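Local atomic coordinates of glycosyl hydrolase family 2, TIM barrel domain protein (Faecalibacterium prausnitzii A2-165, PDB entry 6ED2), a protein that probably hydrolyses beta-glucuronides, acting as a gut bacterial beta-glucuronidase of glycosyl hydrolase family 2, and binds magnesium. Residues L28-A33 and Y359-Y364; F585-T588 and L592-D595. One frame throughout, in Å; residues are numbered along the deposited sequence.

Near the N terminus, residues 28-33 form an irregular loop before strand 38-51 of the sugar-binding sheet. Interaction 1 returns to them from far along the sequence: 325 residues, among them the two antiparallel sheets that precede the TIM barrel, lie between this segment and 359-364, which runs into barrel helix 361-370. Interaction 2 follows in series, neither crossing nor enclosing it, and is local: three residues separate 585-588 from 592-595 in the loop that leaves the last barrel strand, 574-580. The centres are 30 Å apart and the nearest atoms about 9 Å. One contact thus ties the N-terminal region to the barrel wall, the other folds a barrel loop on itself.

Interaction 1: L28-A33 and Y359-Y364; sequences LLYPRA and YAEEIY
Tyr30 carries the contact, reaching from the N-terminal segment to Glu361 and Glu362, in the segment that runs into helix 361-370 after the second strand of the TIM barrel. Ahead of it, the carbonyl of Leu28 is joined to Glu361 by a water that donates 2.8 Å bonds to both Leu28 O and Glu361 OE2. Leu29 points away, and its carbonyl is taken by Arg113. The Tyr30 side chain then extends toward the helix, CG lying anti to the backbone N (chi1 -166°). Its CD1 comes within 3.6 Å of Glu361 CB, while the Glu361 carboxyl carbon sits at the ring edge, in plane. At the far end, Tyr30 OH donates a short 2.6 Å hydrogen bond to Glu362 OE2, approaching from above the carboxylate, 62° out of its plane, with the ring and carboxylate planes 84° apart. A phenylalanine in place of Tyr30 would probably leave Glu362 OE2 without this donor and its carboxylate freer to turn. Pro31 backs the aromatic ring, its CD standing 3.4 Å above the ring plane and offset toward the rim, and also packs with Trp201 of strand 200-205. Arg32 folds back along the other side of the tyrosine, and Tyr30 CD2 lies 3.7 Å above the plane of the Arg32 guanidinium, over its centre.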
loop_
_atom_site.group_PDB
_atom_site.type_symbol
_atom_site.label_atom_id
_atom_site.label_comp_id
_atom_site.label_asym_id
_atom_site.label_seq_id
_atom_site.Cartn_x
_atom_site.Cartn_y
_atom_site.Cartn_z
ATOM N N LEU A 28 35.927 29.524 -0.979
ATOM C CA LEU A 28 34.887 28.511 -0.840
ATOM C C LEU A 28 35.095 27.653 0.407
ATOM O O LEU A 28 34.496 26.575 0.532
ATOM C CB LEU A 28 34.823 27.651 -2.113
ATOM C CG LEU A 28 34.161 28.378 -3.289
ATOM C CD1 LEU A 28 35.121 29.323 -3.957
ATOM C CD2 LEU A 28 33.625 27.398 -4.304
ATOM N N LEU A 29 35.952 28.097 1.319
ATOM C CA LEU A 29 36.109 27.435 2.606
ATOM C C LEU A 29 34.793 27.415 3.389
ATOM O O LEU A 29 34.047 28.398 3.421
ATOM C CB LEU A 29 37.191 28.148 3.417
ATOM C CG LEU A 29 38.602 28.058 2.831
ATOM C CD1 LEU A 29 39.600 28.868 3.664
ATOM C CD2 LEU A 29 39.022 26.590 2.732
ATOM N N TYR A 30 34.509 26.291 4.020
ATOM C CA TYR A 30 33.328 26.208 4.857
ATOM C C TYR A 30 33.435 27.221 5.997
ATOM O O TYR A 30 34.493 27.305 6.645
ATOM C CB TYR A 30 33.162 24.796 5.423
ATOM C CG TYR A 30 31.790 24.597 6.015
ATOM C CD1 TYR A 30 30.686 24.436 5.195
ATOM C CD2 TYR A 30 31.591 24.626 7.384
ATOM C CE1 TYR A 30 29.429 24.265 5.720
ATOM C CE2 TYR A 30 30.334 24.458 7.917
ATOM C CZ TYR A 30 29.264 24.280 7.082
ATOM O OH TYR A 30 28.007 24.120 7.596
ATOM N N PRO A 31 32.379 27.986 6.281
ATOM C CA PRO A 31 32.473 29.019 7.323
ATOM C C PRO A 31 32.758 28.406 8.685
ATOM O O PRO A 31 32.216 27.359 9.043
ATOM C CB PRO A 31 31.097 29.693 7.284
ATOM C CG PRO A 31 30.521 29.336 5.961
ATOM C CD PRO A 31 31.050 27.967 5.646
ATOM N N ARG A 32 33.649 29.052 9.432
ATOM C CA ARG A 32 34.115 28.527 10.709
ATOM C C ARG A 32 34.182 29.654 11.732
ATOM O O ARG A 32 34.541 30.790 11.401
ATOM C CB ARG A 32 35.501 27.862 10.590
ATOM C CG ARG A 32 35.566 26.618 9.695
ATOM C CD ARG A 32 34.991 25.367 10.366
ATOM N NE ARG A 32 35.171 24.182 9.525
ATOM C CZ ARG A 32 34.366 23.122 9.541
ATOM N NH1 ARG A 32 33.316 23.085 10.359
ATOM N NH2 ARG A 32 34.608 22.091 8.735
ATOM N N ALA A 33 33.800 29.338 12.970
ATOM C CA ALA A 33 34.122 30.190 14.104
ATOM C C ALA A 33 35.531 29.848 14.567
ATOM O O ALA A 33 35.855 28.671 14.773
ATOM C CB ALA A 33 33.118 29.986 15.245
ATOM N N TYR A 359 26.719 18.373 -3.595
ATOM C CA TYR A 359 25.815 18.328 -2.457
ATOM C C TYR A 359 26.216 19.386 -1.429
ATOM O O TYR A 359 27.271 20.016 -1.536
ATOM C CB TYR A 359 25.829 16.935 -1.820
ATOM C CG TYR A 359 25.152 15.845 -2.627
ATOM C CD1 TYR A 359 24.416 16.146 -3.765
ATOM C CD2 TYR A 359 25.245 14.515 -2.237
ATOM C CE1 TYR A 359 23.788 15.144 -4.500
ATOM C CE2 TYR A 359 24.621 13.502 -2.954
ATOM C CZ TYR A 359 23.891 13.819 -4.081
ATOM O OH TYR A 359 23.273 12.816 -4.792
ATOM N N ALA A 360 25.365 19.563 -0.411
ATOM C CA ALA A 360 25.729 20.401 0.728
ATOM C C ALA A 360 27.021 19.898 1.352
ATOM O O ALA A 360 27.239 18.691 1.468
ATOM C CB ALA A 360 24.620 20.408 1.785
ATOM N N GLU A 361 27.878 20.840 1.761
ATOM C CA GLU A 361 29.164 20.489 2.358
ATOM C C GLU A 361 29.007 19.496 3.502
ATOM O O GLU A 361 29.859 18.617 3.685
ATOM C CB GLU A 361 29.881 21.755 2.858
ATOM C CG GLU A 361 30.275 22.787 1.786
ATOM C CD GLU A 361 29.220 23.867 1.526
ATOM O OE1 GLU A 361 28.005 23.549 1.482
ATOM O OE2 GLU A 361 29.612 25.050 1.343
ATOM N N GLU A 362 27.926 19.627 4.293
ATOM C CA GLU A 362 27.746 18.789 5.479
ATOM C C GLU A 362 27.717 17.298 5.142
ATOM O O GLU A 362 28.137 16.469 5.958
ATOM C CB GLU A 362 26.454 19.199 6.200
ATOM C CG GLU A 362 26.550 20.555 6.893
ATOM C CD GLU A 362 26.280 21.739 5.985
ATOM O OE1 GLU A 362 26.353 21.625 4.725
ATOM O OE2 GLU A 362 25.991 22.814 6.549
ATOM N N ILE A 363 27.232 16.931 3.955
ATOM C CA ILE A 363 27.230 15.520 3.566
ATOM C C ILE A 363 28.659 15.004 3.350
ATOM O O ILE A 363 28.978 13.864 3.712
ATOM C CB ILE A 363 26.338 15.331 2.323
ATOM C CG1 ILE A 363 24.874 15.592 2.701
ATOM C CG2 ILE A 363 26.516 13.934 1.708
ATOM C CD1 ILE A 363 23.956 15.795 1.523
ATOM N N TYR A 364 29.546 15.825 2.765
ATOM C CA TYR A 364 30.944 15.411 2.615
ATOM C C TYR A 364 31.630 15.327 3.966
ATOM O O TYR A 364 32.462 14.434 4.200
ATOM C CB TYR A 364 31.727 16.387 1.723
ATOM C CG TYR A 364 31.128 16.639 0.356
ATOM C CD1 TYR A 364 31.675 16.043 -0.784
ATOM C CD2 TYR A 364 30.021 17.475 0.202
ATOM C CE1 TYR A 364 31.122 16.273 -2.058
ATOM C CE2 TYR A 364 29.461 17.706 -1.048
ATOM C CZ TYR A 364 30.031 17.108 -2.186
ATOM O OH TYR A 364 29.480 17.335 -3.426
HETATM O O HOH W 1 32.236 25.640 1.929
#

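Interaction 2: F585-T588 and L592-D595; sequences FQTT and LRVD
Arg593 lays its aliphatic chain across Thr587 at about a right angle, within the loop that follows the eighth strand of the TIM barrel, 574-580. Its CB is 3.5 Å from Thr587 OG1, and CG closes to 3.3 Å from the same oxygen. The chain bends at chi2 (-69°); CD stays 3.5 Å from Thr587 OG1 and also packs against the methyl Thr587 CG2, with NE just beyond. At the tip, NH1 turns back to Leu592 O in a weak 3.1 Å hydrogen bond, whereas NH2 finds its stronger partners beyond the loop, in a salt bridge to Asp189 and a hydrogen bond with Tyr501 OH. Thr587 OG1 thus meets carbon on the arginine side and spends its proton on Thr588 O, 2.9 Å away.

The second junction is polar. Gln586 NE2 gives a weak bond of 3.4 Å to Asp595 OD1 and another weak one to Thr587 O, its amide turned 35° from the carboxylate. A water lies 2.7 Å from Gln586 OE1 and 3.0 Å from Asp595 O, close enough to bridge them. Between the two junctions Val594 centres an inverse gamma turn, which separates Arg593 from Asp595. Asp595 OD1 has its main partner in Lys546 of the second subunit, which it meets in a salt bridge. Because the direct hydrogen bond between the two segments is weak, while Arg593 and Asp595 each find a charged partner outside them, the conformation of this turn is likely to depend on its surroundings, including the subunit interface.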
loop_
_atom_site.group_PDB
_atom_site.type_symbol
_atom_site.label_atom_id
_atom_site.label_comp_id
_atom_site.label_asym_id
_atom_site.label_seq_id
_atom_site.Cartn_x
_atom_site.Cartn_y
_atom_site.Cartn_z
ATOM N N PHE A 585 12.703 9.251 -5.110
ATOM C CA PHE A 585 12.891 10.695 -5.145
ATOM C C PHE A 585 11.916 11.283 -6.146
ATOM O O PHE A 585 11.343 10.570 -6.978
ATOM C CB PHE A 585 14.344 11.080 -5.500
ATOM C CG PHE A 585 14.793 10.619 -6.881
ATOM C CD1 PHE A 585 14.639 11.441 -7.988
ATOM C CD2 PHE A 585 15.381 9.373 -7.061
ATOM C CE1 PHE A 585 15.044 11.020 -9.254
ATOM C CE2 PHE A 585 15.799 8.945 -8.328
ATOM C CZ PHE A 585 15.636 9.774 -9.425
ATOM N N GLN A 586 11.754 12.604 -6.072
ATOM C CA GLN A 586 10.744 13.302 -6.855
ATOM C C GLN A 586 11.260 13.664 -8.247
ATOM O O GLN A 586 12.388 14.149 -8.409
ATOM C CB GLN A 586 10.287 14.576 -6.145
ATOM C CG GLN A 586 8.952 15.071 -6.658
ATOM C CD GLN A 586 7.877 14.033 -6.426
ATOM O OE1 GLN A 586 7.759 13.500 -5.322
ATOM N NE2 GLN A 586 7.121 13.699 -7.471
ATOM N N THR A 587 10.406 13.462 -9.236
ATOM C CA THR A 587 10.609 13.844 -10.631
ATOM C C THR A 587 9.455 14.743 -11.045
ATOM O O THR A 587 8.497 14.936 -10.298
ATOM C CB THR A 587 10.659 12.613 -11.543
ATOM O OG1 THR A 587 9.350 12.018 -11.592
ATOM C CG2 THR A 587 11.667 11.582 -11.014
ATOM N N THR A 588 9.530 15.274 -12.258
ATOM C CA THR A 588 8.365 15.927 -12.831
ATOM C C THR A 588 7.250 14.908 -13.054
ATOM O O THR A 588 7.482 13.695 -13.067
ATOM C CB THR A 588 8.727 16.599 -14.155
ATOM O OG1 THR A 588 9.332 15.624 -15.008
ATOM C CG2 THR A 588 9.722 17.728 -13.919
ATOM N N LEU A 592 5.116 7.854 -16.822
ATOM C CA LEU A 592 6.157 6.893 -16.472
ATOM C C LEU A 592 6.577 6.959 -15.012
ATOM O O LEU A 592 7.393 6.137 -14.585
ATOM C CB LEU A 592 7.398 7.138 -17.326
ATOM C CG LEU A 592 7.248 6.788 -18.795
ATOM C CD1 LEU A 592 8.400 7.409 -19.570
ATOM C CD2 LEU A 592 7.263 5.285 -18.910
ATOM N N ARG A 593 6.070 7.926 -14.253
ATOM C CA ARG A 593 6.596 8.254 -12.932
ATOM C C ARG A 593 5.450 8.164 -11.922
ATOM O O ARG A 593 4.577 9.039 -11.862
ATOM C CB ARG A 593 7.256 9.631 -12.958
ATOM C CG ARG A 593 8.591 9.642 -13.717
ATOM C CD ARG A 593 9.657 8.843 -12.946
ATOM N NE ARG A 593 10.925 8.703 -13.674
ATOM C CZ ARG A 593 11.281 7.602 -14.333
ATOM N NH1 ARG A 593 10.452 6.553 -14.360
ATOM N NH2 ARG A 593 12.454 7.542 -14.965
ATOM N N VAL A 594 5.453 7.093 -11.133
ATOM C CA VAL A 594 4.417 6.865 -10.134
ATOM C C VAL A 594 4.763 7.674 -8.889
ATOM O O VAL A 594 5.401 7.161 -7.959
ATOM C CB VAL A 594 4.284 5.361 -9.834
ATOM C CG1 VAL A 594 3.206 5.107 -8.787
ATOM C CG2 VAL A 594 3.968 4.595 -11.130
ATOM N N ASP A 595 4.359 8.948 -8.878
ATOM C CA ASP A 595 4.771 9.920 -7.859
ATOM C C ASP A 595 6.298 9.918 -7.699
ATOM O O ASP A 595 6.858 9.498 -6.684
ATOM C CB ASP A 595 4.078 9.641 -6.518
ATOM C CG ASP A 595 4.335 10.744 -5.479
ATOM O OD1 ASP A 595 4.823 11.842 -5.866
ATOM O OD2 ASP A 595 4.047 10.512 -4.278
HETATM O O HOH W 2 8.415 11.030 -4.562
#